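Local coordinates for protein endo-beta-1,4-glucanase (Bacillus licheniformis, PDB 2JEN) that hydrolyses beta-1,4-glucan backbones as a family 12 glycoside hydrolase, acting on the plant cell-wall polysaccharide xyloglucan and on cellulose-type substrates, at residues Tyr47-Val52 and Ser91-Trp96; Met73-Asn78 and Gly249-Ser254; Lys116-Lys121 and Leu213-Phe218; Trp139-Asn144 and Tyr234-Glu239. The protein carries 1 engineered substitution. All coordinates share one frame; numbering follows the deposited sequence. Where two conformers were deposited one is given.

Contact 1: Tyr47-Val52 and Ser91-Trp96; sequences YIFNNV and SIVSGW. With XYS (alpha-D-xylopyranose), chain B; GLC (alpha-D-glucopyranose), chain C.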
# COMPACT_ATOMS: atom_id res chain seq x y z
N TYR A 47 25.04 6.57 4.79
CA TYR A 47 23.68 6.33 4.24
C TYR A 47 22.93 5.39 5.10
O TYR A 47 23.49 4.47 5.70
CB TYR A 47 23.71 5.82 2.78
CG TYR A 47 24.58 4.60 2.51
CD1 TYR A 47 25.92 4.73 2.20
CD2 TYR A 47 24.03 3.31 2.51
CE1 TYR A 47 26.68 3.61 1.91
CE2 TYR A 47 24.82 2.20 2.20
CZ TYR A 47 26.14 2.36 1.93
OH TYR A 47 26.90 1.25 1.58
N ILE A 48 21.64 5.63 5.19
CA ILE A 48 20.71 4.65 5.73
C ILE A 48 20.48 3.64 4.60
O ILE A 48 20.27 4.02 3.46
CB ILE A 48 19.37 5.28 6.21
CG1 ILE A 48 19.59 6.58 7.01
CG2 ILE A 48 18.59 4.27 7.01
CD1 ILE A 48 18.32 7.30 7.42
N PHE A 49 20.51 2.38 4.96
CA PHE A 49 20.50 1.29 4.00
C PHE A 49 19.39 0.29 4.31
O PHE A 49 19.31 -0.26 5.41
CB PHE A 49 21.87 0.58 4.09
CG PHE A 49 22.13 -0.50 3.06
CD1 PHE A 49 21.68 -0.40 1.75
CD2 PHE A 49 22.90 -1.58 3.40
CE1 PHE A 49 21.97 -1.40 0.82
CE2 PHE A 49 23.16 -2.58 2.47
CZ PHE A 49 22.71 -2.48 1.20
N ASN A 50 18.49 0.08 3.34
CA ASN A 50 17.36 -0.82 3.50
C ASN A 50 17.82 -2.24 3.23
O ASN A 50 17.46 -2.89 2.23
CB ASN A 50 16.19 -0.40 2.60
CG ASN A 50 14.87 -0.88 3.14
OD1 ASN A 50 14.75 -1.12 4.35
ND2 ASN A 50 13.84 -0.91 2.31
N ASN A 51 18.66 -2.74 4.15
CA ASN A 51 19.36 -4.02 3.99
C ASN A 51 18.46 -5.17 4.40
O ASN A 51 18.10 -5.26 5.56
CB ASN A 51 20.63 -3.99 4.86
CG ASN A 51 21.45 -5.23 4.80
OD1 ASN A 51 20.98 -6.27 4.40
ND2 ASN A 51 22.69 -5.12 5.24
N VAL A 52 18.09 -6.00 3.41
CA VAL A 52 17.19 -7.11 3.61
C VAL A 52 17.88 -8.43 3.23
O VAL A 52 17.27 -9.30 2.61
CB VAL A 52 15.85 -6.91 2.88
CG1 VAL A 52 15.13 -5.70 3.48
CG2 VAL A 52 16.00 -6.72 1.36
N SER A 91 20.05 -0.26 8.66
CA SER A 91 21.24 0.24 9.29
C SER A 91 21.69 1.54 8.67
O SER A 91 21.27 1.91 7.57
CB SER A 91 22.34 -0.81 9.15
OG SER A 91 22.39 -1.31 7.83
N ILE A 92 22.56 2.24 9.41
CA ILE A 92 23.38 3.31 8.87
C ILE A 92 24.76 2.75 8.59
O ILE A 92 25.34 2.09 9.45
CB ILE A 92 23.49 4.50 9.83
CG1 ILE A 92 22.11 5.01 10.21
CG2 ILE A 92 24.37 5.59 9.21
CD1 ILE A 92 22.12 6.02 11.41
N VAL A 93 25.31 3.08 7.42
CA VAL A 93 26.65 2.65 6.97
C VAL A 93 27.53 3.86 6.94
O VAL A 93 27.22 4.84 6.27
CB VAL A 93 26.59 1.96 5.59
CG1 VAL A 93 27.98 1.64 5.03
CG2 VAL A 93 25.73 0.71 5.66
N SER A 94 28.73 3.75 7.52
CA SER A 94 29.90 4.56 7.19
C SER A 94 31.02 3.71 6.67
O SER A 94 31.36 2.73 7.31
CB SER A 94 30.35 5.30 8.45
OG SER A 94 31.32 6.27 8.07
N GLY A 95 31.58 4.06 5.53
CA GLY A 95 32.63 3.29 4.91
C GLY A 95 32.14 2.41 3.82
O GLY A 95 31.38 2.83 2.94
N TRP A 96 32.60 1.17 3.85
CA TRP A 96 32.34 0.18 2.82
C TRP A 96 31.13 -0.72 3.17
O TRP A 96 30.88 -1.02 4.32
CB TRP A 96 33.61 -0.68 2.64
CG TRP A 96 33.51 -1.92 1.82
CD1 TRP A 96 33.83 -2.06 0.52
CD2 TRP A 96 33.13 -3.22 2.29
NE1 TRP A 96 33.64 -3.35 0.11
CE2 TRP A 96 33.20 -4.09 1.18
CE3 TRP A 96 32.69 -3.73 3.51
CZ2 TRP A 96 32.91 -5.45 1.28
CZ3 TRP A 96 32.35 -5.05 3.61
CH2 TRP A 96 32.46 -5.91 2.50
C1 XYS B . 22.66 -8.05 -0.08
C2 XYS B . 21.39 -8.39 -0.85
C3 XYS B . 20.36 -7.25 -0.78
C4 XYS B . 20.28 -6.76 0.67
C5 XYS B . 21.64 -6.43 1.31
O2 XYS B . 21.72 -8.63 -2.22
O3 XYS B . 19.04 -7.60 -1.24
O4 XYS B . 19.38 -5.69 0.76
O5 XYS B . 22.46 -7.54 1.20
C1 GLC C . 25.51 -9.34 6.59
C2 GLC C . 25.45 -8.13 5.67
C3 GLC C . 24.95 -8.52 4.31
C4 GLC C . 25.85 -9.64 3.78
C5 GLC C . 25.83 -10.82 4.77
C6 GLC C . 26.84 -11.88 4.31
O2 GLC C . 24.67 -7.06 6.21
O3 GLC C . 24.88 -7.35 3.48
O4 GLC C . 25.41 -10.13 2.55
O5 GLC C . 26.33 -10.36 6.02
O6 GLC C . 26.18 -13.04 3.84
O HOH W 1 29.54 1.97 1.09
O HOH W 2 24.21 -2.80 6.34
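Tyr47 and Val93 face each other as an antiparallel hydrogen-bonded pair, and their side chains run side by side. This is the tight end of the contact. Val93 CB sits over one face of the Tyr47 ring, 3.9 Å from its centroid, as a CH-pi contact. Val93 CG1 reaches on to Tyr47 OH at 3.6 Å. A water links Tyr47 OH to Gly95 O. The Tyr47 side chain is turned back over its own main chain (chi1 53°), which leans the ring over Val93. Val93 N donates to Tyr47 O at 2.9 Å, and Phe49 N donates to Ser91 O at 2.8 Å. The return bond from Ser91 N to Phe49 O is weak. Ile48 and Ile92 project from the reverse face, toward Met73 of strand 72-79.

The sugar side is looser: side-chain contact gives way to direct bonds to the sugars and one water bridge. Beyond Phe49 the chain makes an inverse gamma turn centred on Asn50. Asn51 ND2 then donates to O2 of the chain C glucose at 2.9 Å and also to a second water. That water donates to Ser91 OG, which is hydrogen-bonded to Tyr89 O as well. Val52 N points almost straight at xylose O4, 3.0 Å away, with an angle of 172° at the hydrogen. His97 and Ser36 add further bonds to the glucose and the xylose, respectively. The chemistry implies a packed strand pair that carries a polar rim, where an amide side chain and a main-chain N-H bind a glucose and a xylose unit, consistent with action on xyloglucan.

Contact 2: Met73-Asn78 and Gly249-Ser254; sequences MGWVWN and GQINIS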
# COMPACT_ATOMS: atom_id res chain seq x y z
N MET A 73 15.76 10.27 12.32
CA MET A 73 15.85 9.31 11.23
C MET A 73 15.66 7.93 11.80
O MET A 73 15.74 7.76 13.04
CB MET A 73 17.19 9.43 10.51
CG MET A 73 18.38 9.14 11.36
SD MET A 73 19.95 9.41 10.50
CE MET A 73 21.08 9.63 11.88
N GLY A 74 15.45 6.93 10.95
CA GLY A 74 15.23 5.60 11.48
C GLY A 74 14.63 4.69 10.44
O GLY A 74 14.84 4.87 9.23
N TRP A 75 13.91 3.68 10.90
CA TRP A 75 13.30 2.70 10.02
C TRP A 75 12.18 1.97 10.76
O TRP A 75 12.15 1.97 11.97
CB TRP A 75 14.31 1.73 9.40
CG TRP A 75 15.30 1.14 10.37
CD1 TRP A 75 15.16 -0.01 11.09
CD2 TRP A 75 16.62 1.63 10.66
NE1 TRP A 75 16.27 -0.22 11.86
CE2 TRP A 75 17.20 0.74 11.59
CE3 TRP A 75 17.37 2.73 10.23
CZ2 TRP A 75 18.46 0.94 12.13
CZ3 TRP A 75 18.62 2.93 10.77
CH2 TRP A 75 19.16 2.03 11.71
N VAL A 76 11.27 1.40 9.98
CA VAL A 76 10.07 0.78 10.41
C VAL A 76 10.03 -0.59 9.70
O VAL A 76 10.39 -0.67 8.52
CB VAL A 76 8.91 1.69 9.97
CG1 VAL A 76 7.61 1.23 10.60
CG2 VAL A 76 9.25 3.20 10.31
N TRP A 77 9.56 -1.63 10.37
CA TRP A 77 9.62 -2.96 9.79
C TRP A 77 8.48 -3.87 10.23
O TRP A 77 7.84 -3.66 11.28
CB TRP A 77 10.94 -3.66 10.17
CG TRP A 77 11.13 -4.01 11.63
CD1 TRP A 77 10.69 -5.12 12.27
CD2 TRP A 77 11.83 -3.24 12.62
NE1 TRP A 77 11.08 -5.09 13.60
CE2 TRP A 77 11.78 -3.95 13.83
CE3 TRP A 77 12.49 -2.02 12.60
CZ2 TRP A 77 12.42 -3.50 14.99
CZ3 TRP A 77 13.10 -1.56 13.77
CH2 TRP A 77 13.07 -2.32 14.92
N ASN A 78 8.28 -4.90 9.42
CA ASN A 78 7.42 -6.00 9.74
C ASN A 78 7.96 -7.27 9.12
O ASN A 78 8.04 -7.36 7.90
CB ASN A 78 6.02 -5.75 9.17
CG ASN A 78 5.08 -6.89 9.37
OD1 ASN A 78 5.04 -7.49 10.43
ND2 ASN A 78 4.35 -7.24 8.34
N GLY A 249 8.00 -3.34 14.29
CA GLY A 249 8.31 -2.18 15.12
C GLY A 249 9.09 -1.14 14.38
O GLY A 249 9.04 -1.06 13.16
N GLN A 250 9.80 -0.30 15.12
CA GLN A 250 10.56 0.76 14.55
C GLN A 250 11.66 1.20 15.48
O GLN A 250 11.59 0.97 16.71
CB GLN A 250 9.64 1.94 14.25
CG GLN A 250 9.11 2.66 15.46
CD GLN A 250 8.07 3.67 15.10
OE1 GLN A 250 8.37 4.72 14.49
NE2 GLN A 250 6.82 3.38 15.48
N ILE A 251 12.64 1.86 14.90
CA ILE A 251 13.66 2.59 15.63
C ILE A 251 13.64 4.03 15.19
O ILE A 251 13.34 4.35 14.03
CB ILE A 251 15.07 1.99 15.37
CG1 ILE A 251 16.13 2.52 16.37
CG2 ILE A 251 15.55 2.22 13.94
CD1 ILE A 251 17.45 1.75 16.36
N ASN A 252 14.00 4.92 16.12
CA ASN A 252 14.28 6.29 15.80
C ASN A 252 15.62 6.62 16.41
O ASN A 252 15.91 6.22 17.56
CB ASN A 252 13.21 7.23 16.36
CG ASN A 252 13.55 8.66 16.14
OD1 ASN A 252 13.19 9.29 15.06
ND2 ASN A 252 14.25 9.20 17.07
N ILE A 253 16.47 7.28 15.65
CA ILE A 253 17.79 7.69 16.03
C ILE A 253 17.81 9.21 16.15
O ILE A 253 17.39 9.92 15.22
CB ILE A 253 18.83 7.21 15.03
CG1 ILE A 253 18.86 5.67 15.05
CG2 ILE A 253 20.19 7.84 15.30
CD1 ILE A 253 19.66 5.06 13.93
N SER A 254 18.25 9.71 17.32
CA SER A 254 18.24 11.13 17.64
C SER A 254 19.63 11.74 17.68
O SER A 254 19.78 12.96 17.71
CB SER A 254 17.53 11.37 18.99
OG SER A 254 18.27 10.77 20.03
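Two neighbouring strands of the six-stranded antiparallel sheet meet here, Met73-Asn78 and Gly249-Ser254, at 177° between their directions. Trp75 and Ile251 form the central hydrogen-bonded pair. Ile251 CG2 presses on one face of the indole, 3.3 Å from the centroid of the five-membered ring, and it comes to 3.2 Å of Trp75 CE2. This is close packing. With chi1 at 47°, Trp75 CG lies between its backbone N and carbonyl carbon, and the ring folds over the partner strand. Its outer end meets Ile253: Trp75 CH2 is 3.8 Å from Ile253 CD1. Trp75 NE1 is satisfied by Thr242 OG1.

Trp77 folds over in the same way, but onto backbone. Gly249 O and Gln250 N lie over one face of its indole, both offset toward the rim. Gly249 brings no side chain here, and the ring lies directly on the peptide. At the other end Met73 CE touches Ile253 CG2 at 4.0 Å. The main chain is bonded along its length, with Ile253 N to Met73 O at 2.8 Å and Trp77 N to Gly249 O at 2.9 Å, though Met73 N to Ile253 O is weak.

The other face carries Val76 and Gln250, which pack on Pro80 of the second subunit. Gln250 NE2 donates to Thr248 OG1 of that subunit. The face with Met73, Trp75, Trp77, Ile251 and Ile253 turns inward, to Ile92 and Thr242 of the other sheet, as in the beta-sandwich (jelly-roll) fold of family 12.

Contact 3: Lys116-Lys121 and Leu213-Phe218; sequences KNINTK and LNIRDF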
# COMPACT_ATOMS: atom_id res chain seq x y z
N LYS A 116 44.29 4.83 15.12
CA LYS A 116 43.34 5.95 15.18
C LYS A 116 42.19 5.66 16.13
O LYS A 116 41.76 4.50 16.30
CB LYS A 116 42.80 6.29 13.80
CG LYS A 116 43.90 6.59 12.84
CD LYS A 116 43.56 7.65 11.81
CE LYS A 116 44.82 8.36 11.37
NZ LYS A 116 45.99 7.40 11.32
N ASN A 117 41.70 6.71 16.77
CA ASN A 117 40.48 6.62 17.54
C ASN A 117 39.36 6.53 16.51
O ASN A 117 39.40 7.20 15.50
CB ASN A 117 40.34 7.83 18.43
CG ASN A 117 41.42 7.87 19.46
OD1 ASN A 117 41.57 6.91 20.19
ND2 ASN A 117 42.24 8.94 19.45
N ILE A 118 38.38 5.69 16.79
CA ILE A 118 37.19 5.58 15.94
C ILE A 118 36.01 5.82 16.89
O ILE A 118 35.51 4.92 17.56
CB ILE A 118 37.09 4.24 15.24
CG1 ILE A 118 38.34 3.95 14.42
CG2 ILE A 118 35.82 4.21 14.38
CD1 ILE A 118 38.36 2.58 13.80
N ASN A 119 35.65 7.10 17.04
CA ASN A 119 34.71 7.53 18.01
C ASN A 119 33.31 7.48 17.47
O ASN A 119 33.04 8.04 16.42
CB ASN A 119 35.05 8.93 18.47
CG ASN A 119 36.40 9.00 19.18
OD1 ASN A 119 37.23 9.83 18.88
ND2 ASN A 119 36.57 8.16 20.14
N THR A 120 32.43 6.77 18.16
CA THR A 120 31.04 6.70 17.75
C THR A 120 30.10 7.15 18.85
O THR A 120 30.32 6.89 20.01
CB THR A 120 30.71 5.28 17.32
OG1 THR A 120 30.75 4.41 18.48
CG2 THR A 120 31.64 4.82 16.18
N LYS A 121 29.02 7.82 18.45
CA LYS A 121 27.97 8.24 19.34
C LYS A 121 26.65 7.86 18.70
O LYS A 121 26.46 8.08 17.50
CB LYS A 121 28.00 9.76 19.52
CG LYS A 121 29.36 10.34 19.86
CD LYS A 121 29.25 11.84 20.14
N LEU A 213 31.32 5.36 22.27
CA LEU A 213 32.33 4.30 22.25
C LEU A 213 33.50 4.65 21.37
O LEU A 213 33.39 5.46 20.45
CB LEU A 213 31.73 3.00 21.76
CG LEU A 213 30.51 2.48 22.51
CD1 LEU A 213 29.92 1.27 21.79
CD2 LEU A 213 30.80 2.14 23.97
N ASN A 214 34.66 4.08 21.67
CA ASN A 214 35.81 4.15 20.80
C ASN A 214 36.09 2.74 20.31
O ASN A 214 36.41 1.84 21.11
CB ASN A 214 37.03 4.68 21.55
CG ASN A 214 38.22 4.89 20.67
OD1 ASN A 214 38.28 4.49 19.51
ND2 ASN A 214 39.27 5.50 21.26
N ILE A 215 35.88 2.50 19.02
CA ILE A 215 36.06 1.14 18.48
C ILE A 215 37.47 0.61 18.75
O ILE A 215 37.68 -0.60 18.92
CB ILE A 215 35.70 1.08 16.98
CG1 ILE A 215 34.26 1.51 16.72
CG2 ILE A 215 35.93 -0.31 16.40
CD1 ILE A 215 33.27 0.91 17.63
N ARG A 216 38.43 1.52 18.85
CA ARG A 216 39.80 1.11 19.14
C ARG A 216 39.92 0.39 20.47
O ARG A 216 40.81 -0.46 20.65
CB ARG A 216 40.71 2.33 19.11
CG ARG A 216 42.21 1.98 19.14
CD ARG A 216 43.09 3.21 19.15
NE ARG A 216 43.05 3.78 20.46
CZ ARG A 216 43.75 4.85 20.85
NH1 ARG A 216 44.47 5.53 19.99
NH2 ARG A 216 43.64 5.27 22.09
N ASP A 217 39.08 0.72 21.44
CA ASP A 217 39.11 -0.02 22.71
C ASP A 217 38.78 -1.50 22.48
O ASP A 217 39.32 -2.38 23.17
CB ASP A 217 38.09 0.55 23.69
CG ASP A 217 38.36 1.98 24.13
OD1 ASP A 217 39.49 2.47 23.94
OD2 ASP A 217 37.44 2.56 24.78
N PHE A 218 37.85 -1.78 21.58
CA PHE A 218 37.42 -3.14 21.29
C PHE A 218 38.44 -3.88 20.43
O PHE A 218 38.77 -5.05 20.71
CB PHE A 218 36.03 -3.10 20.63
CG PHE A 218 34.98 -2.58 21.54
CD1 PHE A 218 34.82 -1.21 21.71
CD2 PHE A 218 34.17 -3.45 22.29
CE1 PHE A 218 33.88 -0.72 22.62
CE2 PHE A 218 33.25 -2.97 23.16
CZ PHE A 218 33.09 -1.57 23.33
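Asn117 OD1 accepts a hydrogen bond from Asn214 ND2 at 2.9 Å and also lies over the Arg216 guanidinium. It stands above the centre of that flat group, 3.1 Å from Arg216 CZ. The contact is therefore made through the face and not through an N-H, and it is probably favourable by charge. The amide and guanidinium planes are 55° apart. Asn214 OD1 takes two bonds, from Ile118 N and from Arg216 N, each 3.0 Å long. The two donors come from opposite faces of the amide plane, neither on a lone pair. With ND2 also engaged, the amide is fixed at both ends.

The bonds of the Asn214 amide go with its place in the chain. It is the N-cap of helix 215-225, and its bond from Arg216 N is the capping bond. Its CG is anti to the backbone N (chi1 -175°), which brings the amide across to the neighbouring strand. Arg216 is held in turn by the bond from NH1 to Gln115 O, and its CD rests on Lys116 O.

Behind the cap the backbones pair. Ile215 N donates to Ile118 O at 2.9 Å. Thr120 N donates to Leu213 O at 2.8 Å, with an angle of 175° at the hydrogen. Ile118 CB and Ile215 CB touch at 3.9 Å on the buried side.

The contact joins strand 118-128 to strand 210-214, outermost in this chain's sheet, just where the chain enters the helix. Strand 247-260 pairs with the other edge of 118-128. Ile118 packs on Val235 and Val238 of strand 234-244, and Ile215 on Ile158 of strand 154-163.

Contact 4: Trp139-Asn144 and Tyr234-Glu239; sequences WLHNTN and YVSSVE. With GLC (alpha-D-glucopyranose), chain D.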
# COMPACT_ATOMS: atom_id res chain seq x y z
N TRP A 139 33.33 -3.95 9.99
CA TRP A 139 33.93 -4.87 9.03
C TRP A 139 35.40 -4.57 8.87
O TRP A 139 35.80 -3.41 8.80
CB TRP A 139 33.26 -4.75 7.68
CG TRP A 139 31.87 -5.22 7.63
CD1 TRP A 139 30.73 -4.46 7.44
CD2 TRP A 139 31.44 -6.58 7.72
NE1 TRP A 139 29.63 -5.29 7.43
CE2 TRP A 139 30.05 -6.60 7.59
CE3 TRP A 139 32.11 -7.79 7.90
CZ2 TRP A 139 29.33 -7.76 7.62
CZ3 TRP A 139 31.38 -8.94 7.91
CH2 TRP A 139 30.01 -8.94 7.77
N LEU A 140 36.20 -5.65 8.80
CA LEU A 140 37.63 -5.54 8.56
C LEU A 140 38.03 -6.41 7.39
O LEU A 140 37.42 -7.43 7.09
CB LEU A 140 38.43 -5.94 9.82
CG LEU A 140 38.13 -5.13 11.08
CD1 LEU A 140 37.06 -5.72 11.97
CD2 LEU A 140 39.45 -4.88 11.86
N HIS A 141 39.09 -5.95 6.71
CA HIS A 141 39.69 -6.64 5.57
C HIS A 141 41.20 -6.62 5.71
O HIS A 141 41.76 -5.81 6.45
CB HIS A 141 39.36 -5.93 4.26
CG HIS A 141 37.92 -6.04 3.81
ND1 HIS A 141 36.93 -5.17 4.24
CD2 HIS A 141 37.36 -6.85 2.89
CE1 HIS A 141 35.80 -5.50 3.62
NE2 HIS A 141 36.04 -6.51 2.79
N ASN A 142 41.87 -7.47 4.93
CA ASN A 142 43.32 -7.30 4.75
C ASN A 142 43.67 -6.16 3.79
O ASN A 142 44.75 -5.48 3.91
CB ASN A 142 43.95 -8.58 4.21
CG ASN A 142 44.02 -9.62 5.16
OD1 ASN A 142 44.40 -9.40 6.30
ND2 ASN A 142 43.76 -10.84 4.70
N THR A 143 42.82 -5.98 2.77
CA THR A 143 42.96 -4.97 1.69
C THR A 143 42.47 -3.57 2.15
O THR A 143 41.46 -3.49 2.84
CB THR A 143 42.16 -5.40 0.38
OG1 THR A 143 42.42 -4.49 -0.70
CG2 THR A 143 40.64 -5.45 0.62
N ASN A 144 43.16 -2.49 1.73
CA ASN A 144 42.68 -1.11 1.84
C ASN A 144 42.01 -0.66 0.54
O ASN A 144 41.72 0.54 0.39
CB ASN A 144 43.78 -0.15 2.24
CG ASN A 144 44.85 0.00 1.19
OD1 ASN A 144 44.92 -0.78 0.24
ND2 ASN A 144 45.72 1.01 1.38
N TYR A 234 42.70 -3.73 8.25
CA TYR A 234 42.04 -2.43 8.09
C TYR A 234 40.61 -2.48 8.56
O TYR A 234 39.88 -3.43 8.25
CB TYR A 234 42.01 -2.05 6.60
CG TYR A 234 43.36 -1.71 6.05
CD1 TYR A 234 44.17 -2.69 5.52
CD2 TYR A 234 43.82 -0.40 6.07
CE1 TYR A 234 45.44 -2.37 5.02
CE2 TYR A 234 45.10 -0.08 5.60
CZ TYR A 234 45.87 -1.07 5.06
OH TYR A 234 47.13 -0.75 4.57
N VAL A 235 40.18 -1.44 9.29
CA VAL A 235 38.76 -1.24 9.50
C VAL A 235 38.17 -0.60 8.24
O VAL A 235 38.63 0.43 7.77
CB VAL A 235 38.48 -0.38 10.74
CG1 VAL A 235 36.98 -0.15 10.92
CG2 VAL A 235 39.14 -0.98 12.01
N SER A 236 37.17 -1.27 7.67
CA SER A 236 36.56 -0.88 6.41
C SER A 236 35.23 -0.13 6.57
O SER A 236 34.86 0.62 5.70
CB SER A 236 36.30 -2.11 5.56
OG SER A 236 37.48 -2.86 5.41
N SER A 237 34.55 -0.37 7.68
CA SER A 237 33.16 0.07 7.87
C SER A 237 32.83 0.13 9.33
O SER A 237 33.26 -0.76 10.08
CB SER A 237 32.27 -0.98 7.15
OG SER A 237 30.90 -0.73 7.26
N VAL A 238 32.00 1.10 9.73
CA VAL A 238 31.26 1.06 10.98
C VAL A 238 29.81 1.30 10.61
O VAL A 238 29.47 2.31 9.98
CB VAL A 238 31.73 2.11 12.00
CG1 VAL A 238 30.83 2.16 13.21
CG2 VAL A 238 33.20 1.83 12.40
N GLU A 239 28.99 0.33 10.97
CA GLU A 239 27.55 0.36 10.70
C GLU A 239 26.80 0.26 12.01
O GLU A 239 27.32 -0.32 12.97
CB GLU A 239 27.15 -0.82 9.79
CG GLU A 239 28.07 -1.02 8.62
CD GLU A 239 27.66 -2.07 7.63
OE1 GLU A 239 26.63 -2.74 7.82
OE2 GLU A 239 28.41 -2.23 6.64
C1 GLC D . 26.93 -10.38 11.58
C2 GLC D . 27.20 -11.27 10.37
C3 GLC D . 27.28 -10.40 9.14
C4 GLC D . 25.93 -9.71 8.95
C5 GLC D . 25.72 -8.88 10.23
C6 GLC D . 24.51 -7.94 10.18
O1 GLC D . 26.90 -11.09 12.79
O2 GLC D . 28.42 -11.98 10.39
O3 GLC D . 27.71 -11.28 8.10
O4 GLC D . 25.98 -8.82 7.85
O5 GLC D . 25.67 -9.75 11.34
O6 GLC D . 23.32 -8.64 9.88
O HOH W 3 26.49 -5.50 7.83
O HOH W 4 39.48 -1.83 3.89
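Trp139 faces both Ser236 and Ser237 across a classic beta bulge in the antiparallel pair of strands 131-141 and 234-244. Trp139 O takes the bond from Ser236 N at 2.8 Å and a weak one from Ser237 N. The bulge shifts the register by one residue. It lets Ser236 turn its side chain toward strand 139-141, and Ser236 OG comes to His141 ND1 at the edge of the imidazole, 2.6 Å away in a short hydrogen bond. On its far side His141 NE2 is bonded to Ser150 O. The ring is thus gripped at both nitrogens, and Trp96 meets it edge-to-face.

The Trp139 indole presents its edge, not a face, to the acidic side chain. Ring and Glu239 carboxylate are turned 67° apart, with Glu239 OE2 at 3.3 Å from Trp139 CD1. A water accepts from Trp139 NE1 and lies 2.8 Å from Glu239 OE1. Glu239 OE2 is hydrogen-bonded to His97 ND1. At the six-membered end the indole meets the chain D glucose, again edge-on, with Trp139 CH2 at 3.3 Å from glucose O3. This end belongs to the glycan pocket.

At the opposite end the meeting is over a face. Asn144 sits above the Tyr234 ring because the loop after His141 folds back. The two side chains run side by side and point the same way, with amide and ring planes 36° apart. The edge of the same ring faces Asn142 O. Asn144 CB stands nearly over the ring centre, 3.6 Å from the Tyr234 centroid and 14° off the ring normal.

Overall arrangement
Contacts 1 and 4 lie side by side in the mixed sheet, with centres about 14 Å apart. Ser94 N probably donates to Val238 O at 2.9 Å, so strands 91-95 and 234-244 are neighbours. Together these contacts bring Asn51, Val52 and Trp139 to the bound glycan. Contacts 2 and 3 belong to the six-stranded sheet, about 24 Å apart between centres and without touching. Each meets the sugar-binding sheet through apolar side chains. Ile253 CD1 of contact 2 lies 3.7 Å from Ile92 CD1 of contact 1. Ile118 CG2 of contact 3 is 4.1 Å from Val238 CG2 of contact 4. These meetings form part of the sandwich interior.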